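RE68036p (Drosophila melanogaster, PDB 1SQH) is of unknown function but may be an N-acyltransferase that transfers acyl groups to glycine. Local coordinates at residues 13-18 / 54-59; 42-47 / 230-235; 47-52 / 206-211. One frame throughout, in Å; residues are numbered along the deposited sequence.

Contact 1 of 3, residues 13-18 / 54-59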
loop_
_atom_site.group_PDB
_atom_site.type_symbol
_atom_site.label_atom_id
_atom_site.label_comp_id
_atom_site.label_asym_id
_atom_site.label_seq_id
_atom_site.Cartn_x
_atom_site.Cartn_y
_atom_site.Cartn_z
ATOM N N LEU A 13 -7.094 -17.665 -6.829
ATOM C CA LEU A 13 -7.282 -17.294 -8.223
ATOM C C LEU A 13 -5.979 -17.496 -8.966
ATOM O O LEU A 13 -4.902 -17.293 -8.414
ATOM C CB LEU A 13 -7.714 -15.833 -8.349
ATOM C CG LEU A 13 -9.186 -15.509 -8.101
ATOM C CD1 LEU A 13 -9.535 -15.842 -6.671
ATOM C CD2 LEU A 13 -9.446 -14.033 -8.382
ATOM N N SER A 14 -6.084 -17.919 -10.217
ATOM C CA SER A 14 -4.909 -18.127 -11.052
ATOM C C SER A 14 -4.451 -16.740 -11.477
ATOM O O SER A 14 -5.146 -15.755 -11.225
ATOM C CB SER A 14 -5.281 -18.941 -12.290
ATOM O OG SER A 14 -6.277 -18.270 -13.044
ATOM N N ASP A 15 -3.290 -16.655 -12.112
ATOM C CA ASP A 15 -2.783 -15.363 -12.566
ATOM C C ASP A 15 -3.755 -14.770 -13.586
ATOM O O ASP A 15 -4.017 -13.566 -13.593
ATOM C CB ASP A 15 -1.384 -15.538 -13.174
ATOM C CG ASP A 15 -0.282 -15.518 -12.120
ATOM O OD1 ASP A 15 -0.576 -15.761 -10.919
ATOM O OD2 ASP A 15 0.890 -15.266 -12.489
ATOM N N SER A 16 -4.310 -15.637 -14.424
ATOM C CA SER A 16 -5.263 -15.223 -15.453
ATOM C C SER A 16 -6.526 -14.631 -14.839
ATOM O O SER A 16 -7.102 -13.677 -15.367
ATOM C CB SER A 16 -5.637 -16.422 -16.326
ATOM O OG SER A 16 -6.902 -16.234 -16.927
ATOM N N GLU A 17 -6.952 -15.209 -13.723
ATOM C CA GLU A 17 -8.139 -14.751 -13.023
ATOM C C GLU A 17 -7.918 -13.417 -12.328
ATOM O O GLU A 17 -8.819 -12.567 -12.293
ATOM C CB GLU A 17 -8.581 -15.808 -12.013
ATOM C CG GLU A 17 -9.448 -16.887 -12.621
ATOM C CD GLU A 17 -9.685 -18.037 -11.667
ATOM O OE1 GLU A 17 -10.779 -18.639 -11.732
ATOM O OE2 GLU A 17 -8.769 -18.341 -10.865
ATOM N N VAL A 18 -6.722 -13.229 -11.773
ATOM C CA VAL A 18 -6.397 -11.976 -11.097
ATOM C C VAL A 18 -6.472 -10.903 -12.170
ATOM O O VAL A 18 -7.063 -9.851 -11.966
ATOM C CB VAL A 18 -4.976 -12.009 -10.483
ATOM C CG1 VAL A 18 -4.718 -10.750 -9.662
ATOM C CG2 VAL A 18 -4.838 -13.233 -9.598
ATOM N N ILE A 54 13.028 -14.660 -10.246
ATOM C CA ILE A 54 13.034 -14.854 -8.802
ATOM C C ILE A 54 11.944 -15.857 -8.410
ATOM O O ILE A 54 10.751 -15.588 -8.542
ATOM C CB ILE A 54 12.782 -13.515 -8.051
ATOM C CG1 ILE A 54 13.881 -12.510 -8.402
ATOM C CG2 ILE A 54 12.747 -13.751 -6.540
ATOM C CD1 ILE A 54 13.718 -11.179 -7.732
ATOM N N PRO A 55 12.344 -17.033 -7.910
ATOM C CA PRO A 55 11.333 -18.020 -7.523
ATOM C C PRO A 55 10.264 -17.458 -6.576
ATOM O O PRO A 55 10.571 -16.738 -5.619
ATOM C CB PRO A 55 12.165 -19.130 -6.874
ATOM C CG PRO A 55 13.346 -18.396 -6.315
ATOM C CD PRO A 55 13.682 -17.440 -7.444
ATOM N N ARG A 56 9.007 -17.780 -6.856
ATOM C CA ARG A 56 7.924 -17.318 -6.003
ATOM C C ARG A 56 8.172 -17.899 -4.617
ATOM O O ARG A 56 8.881 -18.898 -4.468
ATOM C CB ARG A 56 6.573 -17.797 -6.540
ATOM C CG ARG A 56 6.279 -17.329 -7.956
ATOM C CD ARG A 56 4.873 -17.688 -8.366
ATOM N NE ARG A 56 4.500 -17.019 -9.605
ATOM C CZ ARG A 56 3.250 -16.865 -10.034
ATOM N NH1 ARG A 56 2.228 -17.333 -9.326
ATOM N NH2 ARG A 56 3.024 -16.230 -11.178
ATOM N N ASN A 57 7.586 -17.279 -3.606
ATOM C CA ASN A 57 7.769 -17.740 -2.242
ATOM C C ASN A 57 9.196 -17.479 -1.764
ATOM O O ASN A 57 9.556 -17.845 -0.644
ATOM C CB ASN A 57 7.412 -19.225 -2.132
ATOM C CG ASN A 57 5.916 -19.473 -2.279
ATOM O OD1 ASN A 57 5.296 -19.074 -3.274
ATOM N ND2 ASN A 57 5.328 -20.128 -1.286
ATOM N N ASP A 58 10.007 -16.851 -2.617
ATOM C CA ASP A 58 11.377 -16.493 -2.240
ATOM C C ASP A 58 11.243 -15.679 -0.961
ATOM O O ASP A 58 10.638 -14.606 -0.971
ATOM C CB ASP A 58 12.032 -15.611 -3.304
ATOM C CG ASP A 58 13.332 -14.995 -2.819
ATOM O OD1 ASP A 58 14.313 -15.748 -2.646
ATOM O OD2 ASP A 58 13.370 -13.766 -2.592
ATOM N N LEU A 59 11.815 -16.176 0.126
ATOM C CA LEU A 59 11.715 -15.512 1.420
ATOM C C LEU A 59 12.066 -14.011 1.482
ATOM O O LEU A 59 11.393 -13.254 2.188
ATOM C CB LEU A 59 12.536 -16.296 2.459
ATOM C CG LEU A 59 12.135 -16.167 3.939
ATOM C CD1 LEU A 59 12.547 -17.435 4.695
ATOM C CD2 LEU A 59 12.758 -14.919 4.558
#
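A single ion pair joins D15, in the first turn of helix 15-29, to R56 in the loop between helix 34-51 and strand 67-71. R56 NH2 donates to D15 OD2 over 2.7 Å, with the N-H...O angle at 151°. The acceptor sits at the edge of the guanidinium, close to its plane, while the donor reaches OD2 on the syn side and 24° out of the carboxylate plane. The pairing is one-pronged: NH1 of R56 remains 3.6 Å from OD1 of D15. The two side chains arrive from opposite directions, and the arginine spans most of the gap because its chain is extended from CG to NE. Behind R56, the type II turn P55-D58 carries it at its second position. Behind D15 lies a capping box: S14 OG accepts from E17 N at 3.2 Å, and E17 OE2 accepts from S14 N at 2.8 Å through its anti lone pair. E17 OE1 also forms a salt bridge with R11, and D15 OD2 has a weak, long ion pair with R43. At the helix start the negative charge of D15 is probably stabilised by the helix dipole and by R56, tying loop to helix by charge rather than packing.

Contact 2 of 3, residues 42-47 / 230-235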
loop_
_atom_site.group_PDB
_atom_site.type_symbol
_atom_site.label_atom_id
_atom_site.label_comp_id
_atom_site.label_asym_id
_atom_site.label_seq_id
_atom_site.Cartn_x
_atom_site.Cartn_y
_atom_site.Cartn_z
ATOM N N GLN A 42 0.179 -5.041 -7.832
ATOM C CA GLN A 42 0.648 -6.406 -7.633
ATOM C C GLN A 42 1.046 -7.068 -8.943
ATOM O O GLN A 42 2.131 -7.638 -9.053
ATOM C CB GLN A 42 -0.412 -7.255 -6.941
ATOM C CG GLN A 42 0.111 -8.642 -6.546
ATOM C CD GLN A 42 1.367 -8.544 -5.689
ATOM O OE1 GLN A 42 1.317 -8.056 -4.561
ATOM N NE2 GLN A 42 2.500 -8.985 -6.231
ATOM N N ARG A 43 0.171 -6.994 -9.940
ATOM C CA ARG A 43 0.478 -7.597 -11.225
ATOM C C ARG A 43 1.706 -6.944 -11.862
ATOM O O ARG A 43 2.451 -7.607 -12.590
ATOM C CB ARG A 43 -0.734 -7.515 -12.152
ATOM C CG ARG A 43 -1.871 -8.410 -11.681
ATOM C CD ARG A 43 -1.423 -9.872 -11.592
ATOM N NE ARG A 43 -1.344 -10.501 -12.912
ATOM C CZ ARG A 43 -0.574 -11.549 -13.200
ATOM N NH1 ARG A 43 0.199 -12.088 -12.262
ATOM N NH2 ARG A 43 -0.592 -12.066 -14.421
ATOM N N LYS A 44 1.928 -5.656 -11.594
ATOM C CA LYS A 44 3.105 -4.992 -12.139
ATOM C C LYS A 44 4.340 -5.670 -11.552
ATOM O O LYS A 44 5.280 -6.016 -12.286
ATOM C CB LYS A 44 3.124 -3.510 -11.772
ATOM C CG LYS A 44 4.386 -2.787 -12.263
ATOM C CD LYS A 44 4.342 -1.281 -12.003
ATOM C CE LYS A 44 4.320 -0.968 -10.519
ATOM N NZ LYS A 44 4.389 0.499 -10.281
ATOM N N TRP A 45 4.326 -5.864 -10.228
ATOM C CA TRP A 45 5.436 -6.516 -9.539
ATOM C C TRP A 45 5.594 -7.961 -10.012
ATOM O O TRP A 45 6.718 -8.423 -10.246
ATOM C CB TRP A 45 5.225 -6.516 -8.017
ATOM C CG TRP A 45 5.512 -5.202 -7.340
ATOM C CD1 TRP A 45 6.263 -4.164 -7.826
ATOM C CD2 TRP A 45 5.093 -4.811 -6.024
ATOM N NE1 TRP A 45 6.334 -3.156 -6.895
ATOM C CE2 TRP A 45 5.626 -3.525 -5.781
ATOM C CE3 TRP A 45 4.320 -5.429 -5.026
ATOM C CZ2 TRP A 45 5.411 -2.841 -4.576
ATOM C CZ3 TRP A 45 4.108 -4.750 -3.828
ATOM C CH2 TRP A 45 4.653 -3.466 -3.616
ATOM N N ASP A 46 4.471 -8.671 -10.131
ATOM C CA ASP A 46 4.486 -10.064 -10.578
ATOM C C ASP A 46 5.291 -10.163 -11.873
ATOM O O ASP A 46 6.164 -11.016 -12.011
ATOM C CB ASP A 46 3.060 -10.581 -10.839
ATOM C CG ASP A 46 2.279 -10.877 -9.552
ATOM O OD1 ASP A 46 2.878 -10.890 -8.458
ATOM O OD2 ASP A 46 1.052 -11.121 -9.644
ATOM N N ARG A 47 4.985 -9.285 -12.818
ATOM C CA ARG A 47 5.676 -9.265 -14.104
ATOM C C ARG A 47 7.187 -9.066 -13.923
ATOM O O ARG A 47 7.990 -9.838 -14.449
ATOM C CB ARG A 47 5.119 -8.136 -14.964
ATOM C CG ARG A 47 5.570 -8.143 -16.412
ATOM C CD ARG A 47 4.742 -9.122 -17.224
ATOM N NE ARG A 47 4.989 -8.975 -18.655
ATOM C CZ ARG A 47 4.390 -9.701 -19.591
ATOM N NH1 ARG A 47 4.676 -9.500 -20.873
ATOM N NH2 ARG A 47 3.504 -10.630 -19.245
ATOM N N ASP A 230 2.861 0.266 -2.273
ATOM C CA ASP A 230 2.192 -0.917 -2.792
ATOM C C ASP A 230 0.903 -0.624 -3.566
ATOM O O ASP A 230 0.117 -1.528 -3.863
ATOM C CB ASP A 230 1.951 -1.945 -1.670
ATOM C CG ASP A 230 1.394 -1.320 -0.385
ATOM O OD1 ASP A 230 1.315 -0.076 -0.277
ATOM O OD2 ASP A 230 1.041 -2.097 0.533
ATOM N N PHE A 231 0.705 0.649 -3.894
ATOM C CA PHE A 231 -0.441 1.084 -4.684
ATOM C C PHE A 231 0.134 1.885 -5.858
ATOM O O PHE A 231 -0.592 2.590 -6.567
ATOM C CB PHE A 231 -1.388 1.980 -3.869
ATOM C CG PHE A 231 -2.241 1.228 -2.883
ATOM C CD1 PHE A 231 -1.771 0.952 -1.600
ATOM C CD2 PHE A 231 -3.516 0.782 -3.249
ATOM C CE1 PHE A 231 -2.557 0.237 -0.683
ATOM C CE2 PHE A 231 -4.314 0.064 -2.353
ATOM C CZ PHE A 231 -3.836 -0.209 -1.059
ATOM N N SER A 232 1.450 1.756 -6.039
ATOM C CA SER A 232 2.200 2.439 -7.098
ATOM C C SER A 232 2.171 3.943 -6.928
ATOM O O SER A 232 2.538 4.691 -7.840
ATOM C CB SER A 232 1.659 2.065 -8.480
ATOM O OG SER A 232 1.906 0.699 -8.750
ATOM N N GLY A 233 1.734 4.375 -5.746
ATOM C CA GLY A 233 1.664 5.788 -5.425
ATOM C C GLY A 233 2.799 6.181 -4.496
ATOM O O GLY A 233 3.849 5.545 -4.491
ATOM N N LEU A 234 2.584 7.217 -3.693
ATOM C CA LEU A 234 3.608 7.704 -2.766
ATOM C C LEU A 234 3.482 7.098 -1.384
ATOM O O LEU A 234 2.375 6.845 -0.913
ATOM C CB LEU A 234 3.530 9.229 -2.620
ATOM C CG LEU A 234 4.239 10.182 -3.586
ATOM C CD1 LEU A 234 4.087 9.716 -5.019
ATOM C CD2 LEU A 234 3.665 11.588 -3.394
ATOM N N GLY A 235 4.621 6.894 -0.731
ATOM C CA GLY A 235 4.605 6.348 0.614
ATOM C C GLY A 235 5.890 6.548 1.410
ATOM O O GLY A 235 6.935 6.900 0.861
#
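The indole of W45 meets D230 through the far corner of its six-membered ring. CH2 of W45 lies 3.6 Å from D230 CA and 3.7 Å from D230 CB, an oblique approach. Ring and carboxylate planes are 26° apart, but the carboxylate itself turns away from the indole, leaving CA and CB as the touching surface. At the five-membered end, W45 NE1 is hydrogen-bonded to N209 OD1, so one end of the indole is held by a hydrogen bond while the other rests on CA and CB of D230. Among the other flat groups of the helix, the guanidinium of R43 receives D46 OD2 at its edge, in plane, with NH1 to OD2 at 2.9 Å, while Q42 NE2 reaches D46 OD1 from above the carboxylate plane at 3.0 Å. One carboxylate thus accepts from two side chains of its own helix.

Beside the indole, K44 NZ donates to S232 OG at 2.9 Å. The lysine leaves the helix with CG anti to the backbone N (chi1 177°) and then bends at chi3 (64°), bringing the ammonium group up to the serine. That group also makes a salt bridge with E264, and S232 OG is hydrogen-bonded to N41, a neighbour on helix 34-51. The contact therefore joins this helix to the turn leading into strand 234-239 in two ways, by a carbon corner of the indole and by a charged amine whose positive charge is probably balanced chiefly by E264, with the serine hydroxyl as its neutral second partner.

Contact 3 of 3, residues 47-52 / 206-211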
loop_
_atom_site.group_PDB
_atom_site.type_symbol
_atom_site.label_atom_id
_atom_site.label_comp_id
_atom_site.label_asym_id
_atom_site.label_seq_id
_atom_site.Cartn_x
_atom_site.Cartn_y
_atom_site.Cartn_z
ATOM N N ARG A 47 4.985 -9.285 -12.818
ATOM C CA ARG A 47 5.676 -9.265 -14.104
ATOM C C ARG A 47 7.187 -9.066 -13.923
ATOM O O ARG A 47 7.990 -9.838 -14.449
ATOM C CB ARG A 47 5.119 -8.136 -14.964
ATOM C CG ARG A 47 5.570 -8.143 -16.412
ATOM C CD ARG A 47 4.742 -9.122 -17.224
ATOM N NE ARG A 47 4.989 -8.975 -18.655
ATOM C CZ ARG A 47 4.390 -9.701 -19.591
ATOM N NH1 ARG A 47 4.676 -9.500 -20.873
ATOM N NH2 ARG A 47 3.504 -10.630 -19.245
ATOM N N GLN A 48 7.566 -8.033 -13.167
ATOM C CA GLN A 48 8.977 -7.725 -12.927
ATOM C C GLN A 48 9.726 -8.869 -12.239
ATOM O O GLN A 48 10.733 -9.357 -12.744
ATOM C CB GLN A 48 9.104 -6.470 -12.064
ATOM C CG GLN A 48 8.364 -5.243 -12.569
ATOM C CD GLN A 48 8.408 -4.105 -11.560
ATOM O OE1 GLN A 48 9.485 -3.640 -11.178
ATOM N NE2 GLN A 48 7.238 -3.658 -11.118
ATOM N N LEU A 49 9.238 -9.274 -11.072
ATOM C CA LEU A 49 9.853 -10.351 -10.308
ATOM C C LEU A 49 10.001 -11.609 -11.155
ATOM O O LEU A 49 10.911 -12.418 -10.931
ATOM C CB LEU A 49 9.013 -10.665 -9.067
ATOM C CG LEU A 49 8.888 -9.535 -8.042
ATOM C CD1 LEU A 49 8.005 -9.970 -6.894
ATOM C CD2 LEU A 49 10.268 -9.156 -7.547
ATOM N N SER A 50 9.097 -11.769 -12.119
ATOM C CA SER A 50 9.124 -12.913 -13.019
ATOM C C SER A 50 10.343 -12.792 -13.938
ATOM O O SER A 50 11.200 -13.682 -13.974
ATOM C CB SER A 50 7.845 -12.950 -13.857
ATOM O OG SER A 50 7.883 -14.013 -14.791
ATOM N N GLU A 51 10.414 -11.683 -14.673
ATOM C CA GLU A 51 11.525 -11.441 -15.582
ATOM C C GLU A 51 12.856 -11.450 -14.844
ATOM O O GLU A 51 13.903 -11.703 -15.441
ATOM C CB GLU A 51 11.346 -10.101 -16.291
ATOM C CG GLU A 51 10.064 -10.003 -17.093
ATOM C CD GLU A 51 9.994 -8.739 -17.927
ATOM O OE1 GLU A 51 10.274 -7.652 -17.378
ATOM O OE2 GLU A 51 9.649 -8.832 -19.127
ATOM N N ALA A 52 12.812 -11.165 -13.545
ATOM C CA ALA A 52 14.015 -11.149 -12.716
ATOM C C ALA A 52 14.297 -12.565 -12.223
ATOM O O ALA A 52 15.080 -12.767 -11.295
ATOM C CB ALA A 52 13.821 -10.208 -11.525
ATOM N N VAL A 206 13.407 -0.803 -2.619
ATOM C CA VAL A 206 14.423 0.049 -3.217
ATOM C C VAL A 206 14.886 -0.619 -4.500
ATOM O O VAL A 206 15.340 0.043 -5.426
ATOM C CB VAL A 206 15.635 0.264 -2.272
ATOM C CG1 VAL A 206 16.216 -1.064 -1.866
ATOM C CG2 VAL A 206 16.701 1.108 -2.971
ATOM N N ARG A 207 14.730 -1.935 -4.566
ATOM C CA ARG A 207 15.157 -2.672 -5.746
ATOM C C ARG A 207 14.172 -2.650 -6.914
ATOM O O ARG A 207 14.556 -2.353 -8.054
ATOM C CB ARG A 207 15.462 -4.132 -5.384
ATOM C CG ARG A 207 15.938 -4.951 -6.573
ATOM C CD ARG A 207 16.234 -6.395 -6.215
ATOM N NE ARG A 207 16.635 -7.141 -7.406
ATOM C CZ ARG A 207 16.843 -8.454 -7.441
ATOM N NH1 ARG A 207 16.685 -9.183 -6.344
ATOM N NH2 ARG A 207 17.213 -9.035 -8.574
ATOM N N PHE A 208 12.906 -2.955 -6.629
ATOM C CA PHE A 208 11.876 -3.017 -7.664
ATOM C C PHE A 208 10.923 -1.838 -7.812
ATOM O O PHE A 208 10.179 -1.760 -8.799
ATOM C CB PHE A 208 11.086 -4.302 -7.479
ATOM C CG PHE A 208 11.873 -5.521 -7.818
ATOM C CD1 PHE A 208 12.182 -5.806 -9.146
ATOM C CD2 PHE A 208 12.364 -6.354 -6.821
ATOM C CE1 PHE A 208 12.970 -6.908 -9.475
ATOM C CE2 PHE A 208 13.154 -7.456 -7.142
ATOM C CZ PHE A 208 13.457 -7.729 -8.471
ATOM N N ASN A 209 10.938 -0.925 -6.848
ATOM C CA ASN A 209 10.066 0.247 -6.903
ATOM C C ASN A 209 10.907 1.510 -7.050
ATOM O O ASN A 209 12.131 1.477 -6.874
ATOM C CB ASN A 209 9.225 0.331 -5.618
ATOM C CG ASN A 209 7.738 0.080 -5.866
ATOM O OD1 ASN A 209 7.354 -0.531 -6.868
ATOM N ND2 ASN A 209 6.899 0.547 -4.948
ATOM N N LYS A 210 10.264 2.625 -7.384
ATOM C CA LYS A 210 11.001 3.884 -7.482
ATOM C C LYS A 210 11.143 4.447 -6.064
ATOM O O LYS A 210 10.333 4.147 -5.182
ATOM C CB LYS A 210 10.263 4.898 -8.369
ATOM C CG LYS A 210 10.226 4.526 -9.846
ATOM C CD LYS A 210 9.531 5.609 -10.666
ATOM C CE LYS A 210 9.265 5.168 -12.108
ATOM N NZ LYS A 210 10.477 5.146 -12.968
ATOM N N SER A 211 12.192 5.238 -5.848
ATOM C CA SER A 211 12.445 5.856 -4.553
ATOM C C SER A 211 13.278 7.121 -4.758
ATOM O O SER A 211 13.861 7.322 -5.826
ATOM C CB SER A 211 13.191 4.888 -3.639
ATOM O OG SER A 211 14.468 4.590 -4.168
HETATM O O HOH W 1 7.476 -1.540 -9.529
#
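Two helix C-termini meet here, that of helix 34-51 and that of helix 199-208, with the ring of F208 from the second helix set against the last turn of the first. L49 CD2 lies over one face of the F208 ring in a CH-pi contact, 3.5 Å from the ring centroid and 18° off the normal. R207 CG, one residue back in the chain, lies over the opposite face, toward its rim, and the R207 guanidinium sets one of its faces against F208 CZ. A52, the first residue to leave the helix, brings its CB to the ring edge, 4.0 Å from F208 CZ. With CG anti to the carbonyl carbon (chi1 -70°), the phenylalanine ring is carried toward helix 34-51.

Q48 runs past F208 in the opposite direction, its amide plane turned 72° from the ring. OE1 of Q48 comes within 3.1 Å of F208 O, but both are acceptors and form no bond. The polar connection runs instead through a water, which accepts from Q48 NE2 at 2.7 Å and donates to F208 O and to N209 OD1, each at 2.8 Å. A bridging water thus serves the backbone carbonyl at a helix end, and the aromatic-on-aliphatic packing beside it joins helix ends from the two halves of the chain, consistent with a protein built from two acetyltransferase-like domains.

How the contacts relate
Helix 34-51 connects the three contacts: it provides one segment each of contacts 2 and 3, which share R47, and the loop that follows it supplies R56 to contact 1. Contacts 2 and 3 are closest, with centres about 9 Å apart, and the bond from W45 NE1 to N209 OD1, 2.8 Å long, links them directly. Contact 1 lies about 14 Å, centre to centre, from each of the others. It reaches contact 3 through I54, whose CD1 packs 3.5 Å from F208 CZ, and contact 2 through V18 and R43. Together they tie one helix to partners near and distant in sequence, contacts 2 and 3 setting it against the C-terminal half of the chain.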